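Local coordinates for protein flavin adenine dinucleotide synthase (PDB 2WSI) that catalyses the transfer of the adenylyl group of ATP to flavin mononucleotide, making the coenzyme FAD and releasing diphosphate, at residues Q67-L71 with R126-S130; E159-I165 with F188-L194; G164-T168 with L195-L199. One frame throughout, in Å; residues are numbered along the deposited sequence.

Contact 1: residues Q67-L71 with R126-S130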
# COMPACT_ATOMS: atom_id res chain seq x y z
N GLN A 67 -0.81 0.44 0.79
CA GLN A 67 -1.85 1.40 0.41
C GLN A 67 -2.25 1.30 -1.08
O GLN A 67 -3.44 1.33 -1.41
CB GLN A 67 -1.44 2.85 0.68
CG GLN A 67 -2.70 3.76 0.57
CD GLN A 67 -2.43 5.20 0.88
OE1 GLN A 67 -1.28 5.62 1.04
NE2 GLN A 67 -3.49 6.00 0.93
N VAL A 68 -1.26 1.22 -1.97
CA VAL A 68 -1.60 1.04 -3.38
C VAL A 68 -2.41 -0.24 -3.53
O VAL A 68 -3.45 -0.25 -4.20
CB VAL A 68 -0.35 1.01 -4.30
CG1 VAL A 68 -0.71 0.41 -5.68
CG2 VAL A 68 0.20 2.42 -4.45
N LEU A 69 -1.95 -1.32 -2.90
CA LEU A 69 -2.66 -2.59 -2.97
C LEU A 69 -4.07 -2.49 -2.41
O LEU A 69 -5.03 -3.00 -2.99
CB LEU A 69 -1.90 -3.70 -2.25
CG LEU A 69 -2.51 -5.09 -2.42
CD1 LEU A 69 -2.87 -5.38 -3.89
CD2 LEU A 69 -1.62 -6.17 -1.82
N LEU A 70 -4.20 -1.80 -1.28
CA LEU A 70 -5.52 -1.62 -0.69
C LEU A 70 -6.47 -0.88 -1.63
O LEU A 70 -7.63 -1.27 -1.79
CB LEU A 70 -5.40 -0.87 0.65
CG LEU A 70 -6.76 -0.63 1.31
CD1 LEU A 70 -7.51 -1.95 1.52
CD2 LEU A 70 -6.56 0.10 2.66
N LEU A 71 -5.99 0.17 -2.29
CA LEU A 71 -6.82 0.86 -3.28
C LEU A 71 -7.22 -0.09 -4.41
O LEU A 71 -8.37 -0.13 -4.79
CB LEU A 71 -6.12 2.09 -3.87
CG LEU A 71 -5.69 3.20 -2.92
CD1 LEU A 71 -4.96 4.30 -3.70
CD2 LEU A 71 -6.89 3.77 -2.16
N ARG A 126 -11.13 6.05 6.84
CA ARG A 126 -11.46 6.39 5.46
C ARG A 126 -11.91 5.16 4.65
O ARG A 126 -12.85 5.23 3.86
CB ARG A 126 -10.24 7.01 4.77
CG ARG A 126 -10.55 7.72 3.46
CD ARG A 126 -9.27 8.36 2.84
NE ARG A 126 -9.54 8.88 1.50
CZ ARG A 126 -10.39 9.87 1.22
NH1 ARG A 126 -11.08 10.46 2.19
NH2 ARG A 126 -10.56 10.26 -0.05
N TYR A 127 -11.21 4.04 4.79
CA TYR A 127 -11.50 2.89 3.90
C TYR A 127 -12.39 1.86 4.60
O TYR A 127 -12.62 0.79 4.07
CB TYR A 127 -10.22 2.22 3.44
CG TYR A 127 -9.28 3.16 2.73
CD1 TYR A 127 -9.72 3.94 1.67
CD2 TYR A 127 -7.96 3.27 3.13
CE1 TYR A 127 -8.86 4.81 1.02
CE2 TYR A 127 -7.08 4.13 2.48
CZ TYR A 127 -7.54 4.89 1.42
OH TYR A 127 -6.69 5.75 0.78
N CYS A 128 -12.86 2.19 5.80
CA CYS A 128 -13.81 1.34 6.52
C CYS A 128 -13.20 -0.05 6.75
O CYS A 128 -13.80 -1.09 6.41
CB CYS A 128 -15.13 1.21 5.73
SG CYS A 128 -16.53 0.73 6.77
N LEU A 129 -12.02 -0.03 7.35
CA LEU A 129 -11.31 -1.24 7.73
C LEU A 129 -11.69 -1.64 9.14
O LEU A 129 -11.79 -0.81 10.02
CB LEU A 129 -9.81 -0.98 7.72
CG LEU A 129 -9.31 -0.36 6.42
CD1 LEU A 129 -7.77 -0.20 6.46
CD2 LEU A 129 -9.77 -1.21 5.23
N SER A 130 -11.87 -2.93 9.35
CA SER A 130 -12.04 -3.48 10.69
C SER A 130 -10.67 -3.90 11.14
O SER A 130 -10.15 -4.95 10.74
CB SER A 130 -12.95 -4.70 10.68
OG SER A 130 -13.03 -5.25 11.99
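Leu70 and Tyr127 meet where helix 64-87 passes the turn that links helix 114-126 to strand 129-133, and they illustrate how one aromatic side chain can serve both an apolar and a polar neighbour. The packing is closest on the Tyr127 ring: the CD2 methyl of Leu70 comes in obliquely to within 3.5 Å of ring atom CD2, while the CD2 methyl of Leu71 lies 3.8 Å from CZ. Tyr127, the first residue to leave helical geometry after helix 114-126, holds its CG anti to the carbonyl carbon (chi1 -57°), which sends the ring toward helix 64-87. At the phenol end, Gln67 NE2 donates to Tyr127 OH at 3.2 Å with an N-H...O angle of 153°. The oxygen lies in the amide plane, but ring and amide are turned 59° apart. Both polar groups have a further partner, Pro212 O for the amide nitrogen and Glu211 for the hydroxyl, so the buried end sits in a small polar network. The Leu129 side is looser, its CD1 meeting Leu70 CD2 tip to tip at 4.0 Å. Helix 64-87, which follows strand 56-59 of the nucleotide-binding sheet, packs here against the start of edge strand 129-133. Leu102 of strand 102-106 touches both Leu70 and Leu129, helix 199-209 flanks Gln67 and Leu71, and helix 3-18 closes over Leu71 through Cys10.

Contact 2: residues E159-I165 with F188-L194; sequences EAIVIGI and FMRLQPL. With FAD (flavin-adenine dinucleotide), chain C.
Strands 160-162 and 189-191 run side by side in parallel, their axes 4.8 Å apart and crossing at -22°, with hydrogen bonds from Met189 N to Glu159 O, Ile161 N to Met189 O, Leu191 N to Ile161 O and Ile163 N to Leu191 O. On one face, Ala160 CB meets Leu191 CD1 at 3.7 Å, and Leu191 CD1 also reaches CG2 of Val162, whose side chain packs on Leu69 and Tyr73 of helix 64-87. The other face looks onto the flavin. There Phe188 has its CG between the backbone N and the carbonyl carbon (chi1 55°), a rotation that lays one ring face over Ile161 CG1 in a CH-pi contact, 4.0 Å from CG1 to the ring centroid, and leaves the ring edge by FAD C6. Strand 160-162 is flanked by strand 56-59 on its other side, an order that fits the nucleotide-binding alpha/beta sheet of the HUP clan, in which ligands lie at the C-terminal ends of parallel strands. Here Ile163 CD1 packs on FAD C7 at 3.5 Å, and Gly164 N gives an almost straight bond (177°) to O2B of the adenosine ribose at 3.0 Å. Arg190 bends at chi3 and brings one guanidinium face under FAD O4, with NH1 3.3 Å from C4, while its NH2 is held by Arg180 O. With an alanine here the flavin carbonyl would probably lose the flat group beneath it and Arg180 O its donor. Past the strands, the Ile165 and Gln192 side chains lie alongside each other, and one water donates to Ile163 O at 2.7 Å and to Ile165 O while accepting from Leu194 N.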
# COMPACT_ATOMS: atom_id res chain seq x y z
N GLU A 159 -8.01 -17.88 6.39
CA GLU A 159 -7.41 -18.84 5.44
C GLU A 159 -6.28 -18.22 4.61
O GLU A 159 -5.40 -18.92 4.10
CB GLU A 159 -8.51 -19.42 4.53
CG GLU A 159 -9.56 -20.21 5.34
CD GLU A 159 -10.55 -20.96 4.47
OE1 GLU A 159 -10.23 -21.22 3.29
OE2 GLU A 159 -11.66 -21.31 4.98
N ALA A 160 -6.30 -16.91 4.48
CA ALA A 160 -5.36 -16.23 3.57
C ALA A 160 -5.16 -14.78 4.04
O ALA A 160 -6.06 -14.21 4.67
CB ALA A 160 -5.90 -16.24 2.15
N ILE A 161 -3.99 -14.23 3.78
CA ILE A 161 -3.66 -12.87 4.13
C ILE A 161 -3.06 -12.14 2.93
O ILE A 161 -2.15 -12.66 2.30
CB ILE A 161 -2.68 -12.86 5.29
CG1 ILE A 161 -3.30 -13.70 6.41
CG2 ILE A 161 -2.39 -11.41 5.73
CD1 ILE A 161 -2.91 -13.33 7.80
N VAL A 162 -3.58 -10.96 2.64
CA VAL A 162 -3.10 -10.15 1.54
C VAL A 162 -1.89 -9.36 2.03
O VAL A 162 -1.94 -8.74 3.07
CB VAL A 162 -4.18 -9.14 1.06
CG1 VAL A 162 -3.69 -8.38 -0.17
CG2 VAL A 162 -5.54 -9.85 0.77
N ILE A 163 -0.82 -9.34 1.23
CA ILE A 163 0.48 -8.80 1.64
C ILE A 163 1.00 -7.94 0.49
O ILE A 163 1.06 -8.43 -0.64
CB ILE A 163 1.48 -9.95 1.80
CG1 ILE A 163 0.96 -10.94 2.85
CG2 ILE A 163 2.87 -9.42 2.14
CD1 ILE A 163 1.77 -12.26 2.92
N GLY A 164 1.36 -6.69 0.76
CA GLY A 164 1.75 -5.76 -0.29
C GLY A 164 3.23 -5.85 -0.66
O GLY A 164 3.85 -4.86 -1.04
N ILE A 165 3.79 -7.04 -0.56
CA ILE A 165 5.21 -7.25 -0.81
C ILE A 165 5.51 -7.08 -2.30
O ILE A 165 4.71 -7.40 -3.14
CB ILE A 165 5.63 -8.66 -0.33
CG1 ILE A 165 7.15 -8.85 -0.38
CG2 ILE A 165 4.90 -9.71 -1.13
CD1 ILE A 165 7.63 -10.03 0.52
N PHE A 188 -1.05 -20.37 6.50
CA PHE A 188 -2.14 -19.69 5.79
C PHE A 188 -1.62 -19.39 4.39
O PHE A 188 -0.44 -19.60 4.11
CB PHE A 188 -2.59 -18.39 6.48
CG PHE A 188 -1.48 -17.39 6.73
CD1 PHE A 188 -1.08 -16.51 5.74
CD2 PHE A 188 -0.87 -17.30 7.98
CE1 PHE A 188 -0.06 -15.58 5.97
CE2 PHE A 188 0.14 -16.37 8.23
CZ PHE A 188 0.54 -15.50 7.23
N MET A 189 -2.50 -18.96 3.50
CA MET A 189 -2.07 -18.69 2.13
C MET A 189 -1.64 -17.24 2.03
O MET A 189 -2.39 -16.34 2.42
CB MET A 189 -3.20 -18.96 1.12
CG MET A 189 -2.70 -18.99 -0.33
SD MET A 189 -1.72 -20.50 -0.70
CE MET A 189 -3.09 -21.59 -1.12
N ARG A 190 -0.44 -17.02 1.49
CA ARG A 190 0.00 -15.67 1.18
C ARG A 190 -0.58 -15.24 -0.17
O ARG A 190 -0.46 -15.96 -1.17
CB ARG A 190 1.54 -15.60 1.14
CG ARG A 190 2.19 -15.97 2.45
CD ARG A 190 3.72 -15.79 2.36
NE ARG A 190 4.35 -16.98 1.79
CZ ARG A 190 5.66 -17.11 1.57
NH1 ARG A 190 6.48 -16.11 1.87
NH2 ARG A 190 6.14 -18.24 1.06
N LEU A 191 -1.20 -14.07 -0.17
CA LEU A 191 -1.77 -13.47 -1.36
C LEU A 191 -0.93 -12.22 -1.64
O LEU A 191 -0.98 -11.25 -0.87
CB LEU A 191 -3.24 -13.07 -1.13
CG LEU A 191 -4.17 -14.20 -0.66
CD1 LEU A 191 -5.61 -13.67 -0.49
CD2 LEU A 191 -4.12 -15.40 -1.65
N GLN A 192 -0.20 -12.24 -2.75
CA GLN A 192 0.87 -11.27 -3.01
C GLN A 192 0.71 -10.75 -4.45
O GLN A 192 1.55 -10.99 -5.32
CB GLN A 192 2.24 -11.98 -2.83
CG GLN A 192 2.45 -12.43 -1.38
CD GLN A 192 3.68 -13.29 -1.15
OE1 GLN A 192 4.00 -14.21 -1.93
NE2 GLN A 192 4.32 -13.07 -0.04
N PRO A 193 -0.40 -10.04 -4.71
CA PRO A 193 -0.71 -9.64 -6.09
C PRO A 193 -0.00 -8.37 -6.55
O PRO A 193 -0.21 -7.99 -7.69
CB PRO A 193 -2.23 -9.40 -6.06
CG PRO A 193 -2.64 -9.38 -4.57
CD PRO A 193 -1.41 -9.57 -3.74
N LEU A 194 0.80 -7.74 -5.69
CA LEU A 194 1.57 -6.55 -6.07
C LEU A 194 3.00 -6.90 -6.49
O LEU A 194 3.84 -6.02 -6.69
CB LEU A 194 1.63 -5.56 -4.88
CG LEU A 194 1.66 -4.09 -5.28
CD1 LEU A 194 0.35 -3.69 -5.90
CD2 LEU A 194 1.97 -3.16 -4.10
PA FAD C . 7.75 -5.32 4.55
O1A FAD C . 8.30 -4.01 5.05
O2A FAD C . 7.86 -6.39 5.60
O5B FAD C . 6.24 -5.20 3.96
C5B FAD C . 5.76 -6.24 3.14
C4B FAD C . 4.24 -6.37 3.36
O4B FAD C . 4.01 -7.04 4.57
C3B FAD C . 3.57 -5.02 3.50
O3B FAD C . 3.17 -4.51 2.25
C2B FAD C . 2.38 -5.35 4.38
O2B FAD C . 1.32 -5.86 3.60
C1B FAD C . 2.93 -6.44 5.26
N9A FAD C . 3.44 -5.83 6.50
C8A FAD C . 4.72 -5.45 6.79
N7A FAD C . 4.75 -4.95 8.06
C5A FAD C . 3.48 -5.00 8.55
C6A FAD C . 2.92 -4.62 9.75
N6A FAD C . 3.66 -4.09 10.75
N1A FAD C . 1.59 -4.84 9.95
C2A FAD C . 0.79 -5.41 8.98
N3A FAD C . 1.34 -5.75 7.76
C4A FAD C . 2.67 -5.57 7.58
N1 FAD C . 8.72 -14.71 5.06
C2 FAD C . 9.11 -16.00 4.83
O2 FAD C . 10.30 -16.26 4.64
N3 FAD C . 8.19 -17.01 4.82
C4 FAD C . 6.85 -16.75 5.04
O4 FAD C . 6.07 -17.70 5.00
C4X FAD C . 6.44 -15.43 5.28
N5 FAD C . 5.10 -15.11 5.50
C5X FAD C . 4.72 -13.81 5.72
C6 FAD C . 3.38 -13.48 5.95
C7 FAD C . 3.02 -12.15 6.21
C7M FAD C . 1.59 -11.77 6.47
C8 FAD C . 4.00 -11.16 6.21
C8M FAD C . 3.63 -9.73 6.45
C9 FAD C . 5.32 -11.49 5.97
C9A FAD C . 5.69 -12.80 5.74
N10 FAD C . 7.02 -13.11 5.53
C10 FAD C . 7.39 -14.41 5.27
C1' FAD C . 8.04 -12.00 5.52
C2' FAD C . 8.18 -11.41 4.10
O2' FAD C . 8.39 -12.38 3.10
C3' FAD C . 9.28 -10.36 4.00
O3' FAD C . 10.53 -11.00 4.07
C4' FAD C . 9.16 -9.33 5.11
O4' FAD C . 7.83 -8.88 5.20
C5' FAD C . 10.06 -8.13 4.83
O5' FAD C . 9.96 -7.78 3.46
P FAD C . 9.90 -6.24 3.00
O1P FAD C . 10.81 -5.42 3.89
O2P FAD C . 10.18 -6.12 1.52
O3P FAD C . 8.40 -5.72 3.16
O HOH W 1 2.15 -8.45 -3.14

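Contact 3: residues G164-T168 with L195-L199. With FAD (flavin-adenine dinucleotide), chain C.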
# COMPACT_ATOMS: atom_id res chain seq x y z
N GLY A 164 1.36 -6.69 0.76
CA GLY A 164 1.75 -5.76 -0.29
C GLY A 164 3.23 -5.85 -0.66
O GLY A 164 3.85 -4.86 -1.04
N ILE A 165 3.79 -7.04 -0.56
CA ILE A 165 5.21 -7.25 -0.81
C ILE A 165 5.51 -7.08 -2.30
O ILE A 165 4.71 -7.40 -3.14
CB ILE A 165 5.63 -8.66 -0.33
CG1 ILE A 165 7.15 -8.85 -0.38
CG2 ILE A 165 4.90 -9.71 -1.13
CD1 ILE A 165 7.63 -10.03 0.52
N ARG A 166 6.67 -6.54 -2.64
CA ARG A 166 7.13 -6.68 -4.01
C ARG A 166 8.66 -6.69 -4.06
O ARG A 166 9.29 -6.74 -3.03
CB ARG A 166 6.53 -5.65 -4.98
CG ARG A 166 6.38 -4.27 -4.44
CD ARG A 166 6.59 -3.19 -5.49
NE ARG A 166 6.92 -2.04 -4.71
CZ ARG A 166 8.03 -1.32 -4.75
NH1 ARG A 166 9.00 -1.43 -5.67
NH2 ARG A 166 8.10 -0.40 -3.85
N HIS A 167 9.23 -6.71 -5.25
CA HIS A 167 10.69 -6.75 -5.37
C HIS A 167 11.25 -5.35 -5.17
O HIS A 167 10.95 -4.42 -5.93
CB HIS A 167 11.10 -7.33 -6.72
CG HIS A 167 10.63 -8.74 -6.92
ND1 HIS A 167 11.05 -9.78 -6.13
CD2 HIS A 167 9.76 -9.27 -7.81
CE1 HIS A 167 10.46 -10.90 -6.53
NE2 HIS A 167 9.68 -10.61 -7.55
N THR A 168 12.06 -5.19 -4.13
CA THR A 168 12.64 -3.90 -3.83
C THR A 168 14.15 -3.99 -3.67
O THR A 168 14.78 -3.06 -3.16
CB THR A 168 12.00 -3.27 -2.58
OG1 THR A 168 12.32 -4.05 -1.42
CG2 THR A 168 10.51 -3.22 -2.77
N LEU A 195 3.31 -8.19 -6.59
CA LEU A 195 4.70 -8.60 -6.70
C LEU A 195 5.45 -8.01 -7.91
O LEU A 195 6.66 -7.84 -7.83
CB LEU A 195 4.82 -10.12 -6.78
CG LEU A 195 4.74 -10.85 -5.45
CD1 LEU A 195 4.82 -12.36 -5.70
CD2 LEU A 195 5.87 -10.37 -4.48
N HIS A 196 4.76 -7.73 -9.00
CA HIS A 196 5.46 -7.24 -10.21
C HIS A 196 5.47 -5.71 -10.33
O HIS A 196 5.91 -5.16 -11.34
CB HIS A 196 4.83 -7.87 -11.46
CG HIS A 196 4.76 -9.36 -11.39
ND1 HIS A 196 5.88 -10.14 -11.21
CD2 HIS A 196 3.71 -10.21 -11.41
CE1 HIS A 196 5.53 -11.41 -11.15
NE2 HIS A 196 4.22 -11.48 -11.29
N TRP A 197 5.00 -5.01 -9.30
CA TRP A 197 5.05 -3.55 -9.33
C TRP A 197 6.46 -3.02 -9.08
O TRP A 197 7.16 -3.45 -8.16
CB TRP A 197 4.08 -2.99 -8.26
CG TRP A 197 2.69 -3.00 -8.75
CD1 TRP A 197 1.94 -4.10 -9.07
CD2 TRP A 197 1.85 -1.86 -8.95
NE1 TRP A 197 0.67 -3.70 -9.47
CE2 TRP A 197 0.60 -2.33 -9.40
CE3 TRP A 197 2.03 -0.47 -8.77
CZ2 TRP A 197 -0.44 -1.48 -9.71
CZ3 TRP A 197 1.00 0.36 -9.06
CH2 TRP A 197 -0.23 -0.14 -9.51
N ASP A 198 6.88 -2.04 -9.87
CA ASP A 198 8.13 -1.38 -9.53
C ASP A 198 7.87 -0.01 -8.93
O ASP A 198 6.72 0.45 -8.82
CB ASP A 198 9.10 -1.31 -10.73
CG ASP A 198 8.61 -0.44 -11.86
OD1 ASP A 198 7.87 0.55 -11.63
OD2 ASP A 198 8.98 -0.76 -13.02
N LEU A 199 8.96 0.63 -8.50
CA LEU A 199 8.84 1.85 -7.70
C LEU A 199 8.15 2.96 -8.50
O LEU A 199 7.34 3.71 -7.97
CB LEU A 199 10.22 2.28 -7.22
CG LEU A 199 10.27 3.53 -6.35
CD1 LEU A 199 9.28 3.41 -5.17
CD2 LEU A 199 11.72 3.76 -5.86
PA FAD C . 7.75 -5.32 4.55
O1A FAD C . 8.30 -4.01 5.05
O2A FAD C . 7.86 -6.39 5.60
O5B FAD C . 6.24 -5.20 3.96
C5B FAD C . 5.76 -6.24 3.14
C4B FAD C . 4.24 -6.37 3.36
O4B FAD C . 4.01 -7.04 4.57
C3B FAD C . 3.57 -5.02 3.50
O3B FAD C . 3.17 -4.51 2.25
C2B FAD C . 2.38 -5.35 4.38
O2B FAD C . 1.32 -5.86 3.60
C1B FAD C . 2.93 -6.44 5.26
N9A FAD C . 3.44 -5.83 6.50
C8A FAD C . 4.72 -5.45 6.79
N7A FAD C . 4.75 -4.95 8.06
C5A FAD C . 3.48 -5.00 8.55
C6A FAD C . 2.92 -4.62 9.75
N6A FAD C . 3.66 -4.09 10.75
N1A FAD C . 1.59 -4.84 9.95
C2A FAD C . 0.79 -5.41 8.98
N3A FAD C . 1.34 -5.75 7.76
C4A FAD C . 2.67 -5.57 7.58
N1 FAD C . 8.72 -14.71 5.06
C2 FAD C . 9.11 -16.00 4.83
O2 FAD C . 10.30 -16.26 4.64
N3 FAD C . 8.19 -17.01 4.82
C4 FAD C . 6.85 -16.75 5.04
O4 FAD C . 6.07 -17.70 5.00
C4X FAD C . 6.44 -15.43 5.28
N5 FAD C . 5.10 -15.11 5.50
C5X FAD C . 4.72 -13.81 5.72
C6 FAD C . 3.38 -13.48 5.95
C7 FAD C . 3.02 -12.15 6.21
C7M FAD C . 1.59 -11.77 6.47
C8 FAD C . 4.00 -11.16 6.21
C8M FAD C . 3.63 -9.73 6.45
C9 FAD C . 5.32 -11.49 5.97
C9A FAD C . 5.69 -12.80 5.74
N10 FAD C . 7.02 -13.11 5.53
C10 FAD C . 7.39 -14.41 5.27
C1' FAD C . 8.04 -12.00 5.52
C2' FAD C . 8.18 -11.41 4.10
O2' FAD C . 8.39 -12.38 3.10
C3' FAD C . 9.28 -10.36 4.00
O3' FAD C . 10.53 -11.00 4.07
C4' FAD C . 9.16 -9.33 5.11
O4' FAD C . 7.83 -8.88 5.20
C5' FAD C . 10.06 -8.13 4.83
O5' FAD C . 9.96 -7.78 3.46
P FAD C . 9.90 -6.24 3.00
O1P FAD C . 10.81 -5.42 3.89
O2P FAD C . 10.18 -6.12 1.52
O3P FAD C . 8.40 -5.72 3.16
O HOH W 2 8.40 -5.89 -7.91
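A water lies between His167 and the 195-199 loop, gripped by three backbone groups: it donates to Leu195 O at 2.6 Å and to Trp197 O at 2.7 Å, and accepts from His167 N at 2.9 Å. The loop after strand 160-162 meets the loop between strand 189-191 and helix 199-209, beside the FAD pocket, and the two share no direct hydrogen bond. Side-chain carbons also crowd the Leu195 carbonyl: His167 turns its ring so that CD2 comes 3.4 Å from Leu195 O, while ND1 is bonded to Glu173, and Arg166 CB rests 3.6 Å from the same oxygen. Leu195 and Ile165 run alongside each other, with Leu195 CD2 3.5 Å from Ile165 CG2. That leaves the other branch of Ile165, CD1, for FAD, 3.6 Å from ribityl O2'. Arg166, bent at chi2, has its guanidinium beside the backbone of Trp197 to Leu199, with Trp197 O near the edge of the group, and its NH2 forms salt bridges to Glu299 and Asp65, while Asp198 caps helix 199-209. Those two acids probably balance the Arg166 charge, and the polar link between the segments runs through one water, with Ile165 and Leu195 supplying apolar contact.

Read from the N terminus, contact 1 closes a loop of 54 residues, holding the rest of helix 64-87, strand 102-106 and most of helix 114-126, and is complete before contact 2 opens. Contact 2 then encloses 22 residues that contain strand 178-180 and no helix. Contact 3 starts from the end of the same stretch, sharing Gly164 and Ile165, and closes later at 195-199, so the two loops overlap without one containing the other. Helix 64-87 joins the three: Leu69 CD2 packs on Val162 CG1 at 3.4 Å and on Gly164, and Val68 meets Trp197. Contacts 2 and 3 both border FAD, whereas contact 1 ties the helix to edge strand 129-133, one of the two outermost strands.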